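Local coordinates for replicative DNA helicase (Mycobacterium tuberculosis, PDB 2R5U), which probably unwinds duplex DNA ahead of the replisome as a hexameric, ATP-driven 5'-3' helicase, of which this chain is the N-terminal domain, at residues L131-Y145 / V158-A170. Residues are numbered along the deposited sequence; the frame is centred on the assembly and turned at random.
Sequences LLRRLVEAGTRVVQY and VVDRAQAEIYDVA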
loop_
_atom_site.group_PDB
_atom_site.type_symbol
_atom_site.label_atom_id
_atom_site.label_comp_id
_atom_site.label_asym_id
_atom_site.label_seq_id
_atom_site.Cartn_x
_atom_site.Cartn_y
_atom_site.Cartn_z
ATOM N N LEU B 131 16.873 21.545 22.042
ATOM C CA LEU B 131 16.873 22.762 21.191
ATOM C C LEU B 131 17.935 22.673 20.094
ATOM O O LEU B 131 17.618 22.766 18.900
ATOM C CB LEU B 131 17.050 24.036 22.021
ATOM C CG LEU B 131 16.750 25.385 21.337
ATOM C CD1 LEU B 131 15.438 25.311 20.541
ATOM C CD2 LEU B 131 16.670 26.502 22.356
ATOM N N LEU B 132 19.175 22.442 20.511
ATOM C CA LEU B 132 20.303 22.271 19.608
ATOM C C LEU B 132 20.170 21.130 18.592
ATOM O O LEU B 132 20.502 21.313 17.407
ATOM C CB LEU B 132 21.601 22.153 20.404
ATOM C CG LEU B 132 21.978 23.370 21.244
ATOM C CD1 LEU B 132 23.117 23.014 22.187
ATOM C CD2 LEU B 132 22.362 24.560 20.340
ATOM N N ARG B 133 19.679 19.970 19.032
ATOM C CA ARG B 133 19.384 18.863 18.121
ATOM C C ARG B 133 18.341 19.204 17.076
ATOM O O ARG B 133 18.488 18.820 15.922
ATOM C CB ARG B 133 18.920 17.596 18.858
ATOM C CG ARG B 133 19.843 16.433 18.687
ATOM C CD ARG B 133 19.321 15.063 19.177
ATOM N NE ARG B 133 18.035 15.052 19.891
ATOM C CZ ARG B 133 17.830 15.427 21.160
ATOM N NH1 ARG B 133 18.814 15.894 21.924
ATOM N NH2 ARG B 133 16.603 15.340 21.661
ATOM N N ARG B 134 17.271 19.877 17.486
ATOM C CA ARG B 134 16.228 20.287 16.548
ATOM C C ARG B 134 16.736 21.295 15.520
ATOM O O ARG B 134 16.252 21.326 14.386
ATOM C CB ARG B 134 14.995 20.818 17.283
ATOM C CG ARG B 134 14.064 19.682 17.672
ATOM C CD ARG B 134 12.968 20.071 18.640
ATOM N NE ARG B 134 12.390 18.859 19.235
ATOM C CZ ARG B 134 11.313 18.823 20.016
ATOM N NH1 ARG B 134 10.657 19.941 20.314
ATOM N NH2 ARG B 134 10.888 17.660 20.495
ATOM N N LEU B 135 17.723 22.085 15.925
ATOM C CA LEU B 135 18.391 23.037 15.044
ATOM C C LEU B 135 19.233 22.309 13.995
ATOM O O LEU B 135 19.088 22.564 12.802
ATOM C CB LEU B 135 19.234 23.996 15.872
ATOM C CG LEU B 135 19.485 25.411 15.365
ATOM C CD1 LEU B 135 18.211 26.068 14.825
ATOM C CD2 LEU B 135 20.068 26.217 16.492
ATOM N N VAL B 136 20.087 21.387 14.441
ATOM C CA VAL B 136 20.792 20.475 13.540
ATOM C C VAL B 136 19.835 19.774 12.566
ATOM O O VAL B 136 20.050 19.804 11.345
ATOM C CB VAL B 136 21.639 19.440 14.325
ATOM C CG1 VAL B 136 22.141 18.334 13.406
ATOM C CG2 VAL B 136 22.795 20.120 15.011
ATOM N N GLU B 137 18.771 19.167 13.088
ATOM C CA GLU B 137 17.790 18.469 12.241
ATOM C C GLU B 137 17.052 19.382 11.252
ATOM O O GLU B 137 16.808 18.997 10.097
ATOM C CB GLU B 137 16.779 17.693 13.092
ATOM C CG GLU B 137 17.387 16.489 13.827
ATOM C CD GLU B 137 16.442 15.867 14.853
ATOM O OE1 GLU B 137 15.326 16.400 15.058
ATOM O OE2 GLU B 137 16.829 14.846 15.468
ATOM N N ALA B 138 16.682 20.576 11.705
ATOM C CA ALA B 138 15.972 21.529 10.849
ATOM C C ALA B 138 16.908 22.045 9.749
ATOM O O ALA B 138 16.512 22.144 8.586
ATOM C CB ALA B 138 15.421 22.675 11.658
ATOM N N GLY B 139 18.140 22.355 10.136
ATOM C CA GLY B 139 19.186 22.755 9.197
ATOM C C GLY B 139 19.381 21.762 8.072
ATOM O O GLY B 139 19.338 22.145 6.906
ATOM N N THR B 140 19.553 20.481 8.407
ATOM C CA THR B 140 19.801 19.479 7.361
ATOM C C THR B 140 18.562 19.289 6.498
ATOM O O THR B 140 18.669 18.980 5.307
ATOM C CB THR B 140 20.364 18.105 7.862
ATOM O OG1 THR B 140 19.312 17.140 7.965
ATOM C CG2 THR B 140 21.134 18.209 9.167
ATOM N N ARG B 141 17.386 19.491 7.087
ATOM C CA ARG B 141 16.150 19.471 6.322
ATOM C C ARG B 141 16.123 20.607 5.288
ATOM O O ARG B 141 15.724 20.397 4.143
ATOM C CB ARG B 141 14.932 19.546 7.241
ATOM C CG ARG B 141 13.716 18.881 6.649
ATOM C CD ARG B 141 12.675 18.514 7.717
ATOM N NE ARG B 141 13.159 17.543 8.700
ATOM C CZ ARG B 141 13.156 17.721 10.024
ATOM N NH1 ARG B 141 12.688 18.841 10.565
ATOM N NH2 ARG B 141 13.623 16.763 10.814
ATOM N N VAL B 142 16.570 21.794 5.695
ATOM C CA VAL B 142 16.647 22.962 4.806
ATOM C C VAL B 142 17.622 22.735 3.641
ATOM O O VAL B 142 17.283 23.015 2.491
ATOM C CB VAL B 142 16.994 24.249 5.594
ATOM C CG1 VAL B 142 17.344 25.412 4.651
ATOM C CG2 VAL B 142 15.826 24.625 6.502
ATOM N N VAL B 143 18.813 22.224 3.952
ATOM C CA VAL B 143 19.787 21.810 2.945
ATOM C C VAL B 143 19.143 20.854 1.943
ATOM O O VAL B 143 19.202 21.086 0.729
ATOM C CB VAL B 143 21.036 21.157 3.587
ATOM C CG1 VAL B 143 22.010 20.662 2.524
ATOM C CG2 VAL B 143 21.726 22.134 4.489
ATOM N N GLN B 144 18.506 19.797 2.446
ATOM C CA GLN B 144 17.800 18.853 1.581
ATOM C C GLN B 144 16.819 19.527 0.628
ATOM O O GLN B 144 16.794 19.189 -0.560
ATOM C CB GLN B 144 17.088 17.767 2.394
ATOM C CG GLN B 144 18.016 16.674 2.899
ATOM C CD GLN B 144 17.334 15.717 3.881
ATOM O OE1 GLN B 144 17.934 14.729 4.309
ATOM N NE2 GLN B 144 16.082 16.012 4.238
ATOM N N TYR B 145 16.028 20.470 1.140
ATOM C CA TYR B 145 15.067 21.224 0.324
ATOM C C TYR B 145 15.736 22.077 -0.756
ATOM O O TYR B 145 15.196 22.220 -1.860
ATOM C CB TYR B 145 14.184 22.137 1.185
ATOM C CG TYR B 145 13.222 21.433 2.128
ATOM C CD1 TYR B 145 12.556 22.148 3.122
ATOM C CD2 TYR B 145 12.991 20.054 2.036
ATOM C CE1 TYR B 145 11.677 21.515 3.992
ATOM C CE2 TYR B 145 12.116 19.409 2.904
ATOM C CZ TYR B 145 11.460 20.145 3.878
ATOM O OH TYR B 145 10.596 19.508 4.740
ATOM N N VAL B 158 9.210 26.160 -1.675
ATOM C CA VAL B 158 10.417 25.514 -1.156
ATOM C C VAL B 158 10.920 26.315 0.043
ATOM O O VAL B 158 11.148 25.760 1.119
ATOM C CB VAL B 158 11.524 25.412 -2.242
ATOM C CG1 VAL B 158 12.760 24.715 -1.699
ATOM C CG2 VAL B 158 10.993 24.682 -3.467
ATOM N N VAL B 159 11.051 27.626 -0.153
ATOM C CA VAL B 159 11.503 28.545 0.892
ATOM C C VAL B 159 10.556 28.511 2.106
ATOM O O VAL B 159 11.002 28.456 3.261
ATOM C CB VAL B 159 11.646 29.995 0.352
ATOM C CG1 VAL B 159 11.848 30.978 1.498
ATOM C CG2 VAL B 159 12.793 30.087 -0.648
ATOM N N ASP B 160 9.254 28.522 1.835
ATOM C CA ASP B 160 8.260 28.421 2.897
ATOM C C ASP B 160 8.358 27.113 3.707
ATOM O O ASP B 160 8.176 27.138 4.923
ATOM C CB ASP B 160 6.844 28.621 2.347
ATOM C CG ASP B 160 5.817 28.737 3.442
ATOM O OD1 ASP B 160 5.642 29.849 4.021
ATOM O OD2 ASP B 160 5.184 27.699 3.724
ATOM N N ARG B 161 8.649 25.990 3.049
ATOM C CA ARG B 161 8.811 24.717 3.768
ATOM C C ARG B 161 10.017 24.819 4.694
ATOM O O ARG B 161 9.943 24.427 5.866
ATOM C CB ARG B 161 8.972 23.508 2.823
ATOM C CG ARG B 161 7.851 23.300 1.800
ATOM C CD ARG B 161 6.485 23.640 2.372
ATOM N NE ARG B 161 5.698 24.462 1.454
ATOM C CZ ARG B 161 4.537 24.087 0.923
ATOM N NH1 ARG B 161 4.019 22.902 1.219
ATOM N NH2 ARG B 161 3.886 24.903 0.103
ATOM N N ALA B 162 11.111 25.359 4.154
ATOM C CA ALA B 162 12.330 25.635 4.923
ATOM C C ALA B 162 12.052 26.477 6.169
ATOM O O ALA B 162 12.479 26.121 7.260
ATOM C CB ALA B 162 13.373 26.307 4.044
ATOM N N GLN B 163 11.320 27.573 6.003
ATOM C CA GLN B 163 10.995 28.472 7.128
ATOM C C GLN B 163 10.074 27.828 8.179
ATOM O O GLN B 163 10.268 28.026 9.380
ATOM C CB GLN B 163 10.415 29.782 6.607
ATOM C CG GLN B 163 11.398 30.561 5.727
ATOM C CD GLN B 163 10.781 31.776 5.088
ATOM O OE1 GLN B 163 9.558 31.919 5.062
ATOM N NE2 GLN B 163 11.628 32.674 4.571
ATOM N N ALA B 164 9.085 27.061 7.713
ATOM C CA ALA B 164 8.229 26.252 8.584
ATOM C C ALA B 164 9.034 25.329 9.515
ATOM O O ALA B 164 8.633 25.100 10.657
ATOM C CB ALA B 164 7.213 25.446 7.755
ATOM N N GLU B 165 10.167 24.817 9.027
ATOM C CA GLU B 165 11.041 23.942 9.825
ATOM C C GLU B 165 11.644 24.668 11.031
ATOM O O GLU B 165 11.651 24.127 12.145
ATOM C CB GLU B 165 12.167 23.329 8.974
ATOM C CG GLU B 165 11.689 22.446 7.844
ATOM C CD GLU B 165 10.914 21.224 8.319
ATOM O OE1 GLU B 165 11.172 20.750 9.447
ATOM O OE2 GLU B 165 10.068 20.716 7.554
ATOM N N ILE B 166 12.132 25.885 10.796
ATOM C CA ILE B 166 12.748 26.697 11.840
ATOM C C ILE B 166 11.711 27.334 12.786
ATOM O O ILE B 166 11.979 27.508 13.976
ATOM C CB ILE B 166 13.678 27.778 11.222
ATOM C CG1 ILE B 166 14.793 27.118 10.402
ATOM C CG2 ILE B 166 14.265 28.681 12.290
ATOM C CD1 ILE B 166 15.756 26.248 11.202
ATOM N N TYR B 167 10.536 27.681 12.257
ATOM C CA TYR B 167 9.425 28.157 13.089
ATOM C C TYR B 167 9.168 27.107 14.158
ATOM O O TYR B 167 9.056 27.437 15.332
ATOM C CB TYR B 167 8.161 28.377 12.243
ATOM C CG TYR B 167 6.963 28.946 12.981
ATOM C CD1 TYR B 167 6.726 30.321 13.007
ATOM C CD2 TYR B 167 6.056 28.110 13.640
ATOM C CE1 TYR B 167 5.608 30.859 13.676
ATOM C CE2 TYR B 167 4.947 28.628 14.310
ATOM C CZ TYR B 167 4.726 30.005 14.324
ATOM O OH TYR B 167 3.627 30.526 14.975
ATOM N N ASP B 168 9.112 25.843 13.737
ATOM C CA ASP B 168 8.905 24.711 14.650
ATOM C C ASP B 168 9.910 24.704 15.812
ATOM O O ASP B 168 9.538 24.427 16.960
ATOM C CB ASP B 168 8.970 23.384 13.884
ATOM N N VAL B 169 11.168 25.024 15.495
ATOM C CA VAL B 169 12.286 25.066 16.461
ATOM C C VAL B 169 12.259 26.325 17.339
ATOM O O VAL B 169 12.298 26.234 18.571
ATOM C CB VAL B 169 13.665 24.964 15.725
ATOM C CG1 VAL B 169 14.838 25.132 16.696
ATOM C CG2 VAL B 169 13.772 23.644 14.975
ATOM N N ALA B 170 12.193 27.486 16.687
ATOM C CA ALA B 170 12.252 28.799 17.340
ATOM C C ALA B 170 11.241 28.984 18.475
ATOM O O ALA B 170 10.144 28.430 18.432
ATOM C CB ALA B 170 12.082 29.902 16.300
#
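Val-169 pushes its two methyls as a knob into a hole formed by Leu-131, Arg-134, Leu-135 and Ala-138. CG1 meets the leucine methyls, 3.9 Å from Leu-131 CD1, while CG2 lies over the backbone of Arg-134, 3.4 Å from its O. CG1 stands anti to the backbone N (chi1 175°), which sends it toward the leucines and leaves CG2 for Arg-134 and Ala-138. Ala-138 suits the next place because a lone methyl lets the helices come close: its CB is 3.6 Å from Ile-166 CD1. One turn on, Val-142 and Ala-162 bring the CA atoms to 5.1 Å, the smallest separation in the register, with Val-142 CG2 against Ala-162 CB at 3.9 Å. The segments run almost exactly antiparallel (178°), forming the helical hairpin of the DnaB N-terminal domain, and on this apolar side a second subunit joins in, its Val-158 packing on Leu-135.

The other side is polar and nearer the solvent: Arg-141 and Glu-165 are partly exposed, and bonds as well as packing hold it. Here Glu-165 reaches over to helix 119-147, its chain bent at chi2 (-62°), and divides its carboxylate between two partners. Arg-141 NH1 donates to OE1 at 2.7 Å, with the oxygen near the guanidinium plane but the nitrogen above that of the carboxylate. Tyr-145 OH gives OE2 a longer bond of 3.1 Å. The tyrosine is the second knob, set among Val-158, Arg-161, Ala-162 and Glu-165; its ring lies along the flank of helix 155-169, CE1 3.6 Å from Arg-161 CB, and carries the hydroxyl out to the carboxylate. Of the Arg-134 side chain, only CB touches the partner segment; its NH2 bonds to Pro-57 O.

Small side chains at Ala-138 and Ala-162 thus allow the close spacing, whereas the doubly held carboxylate probably stays ionised and helps fix the antiparallel register.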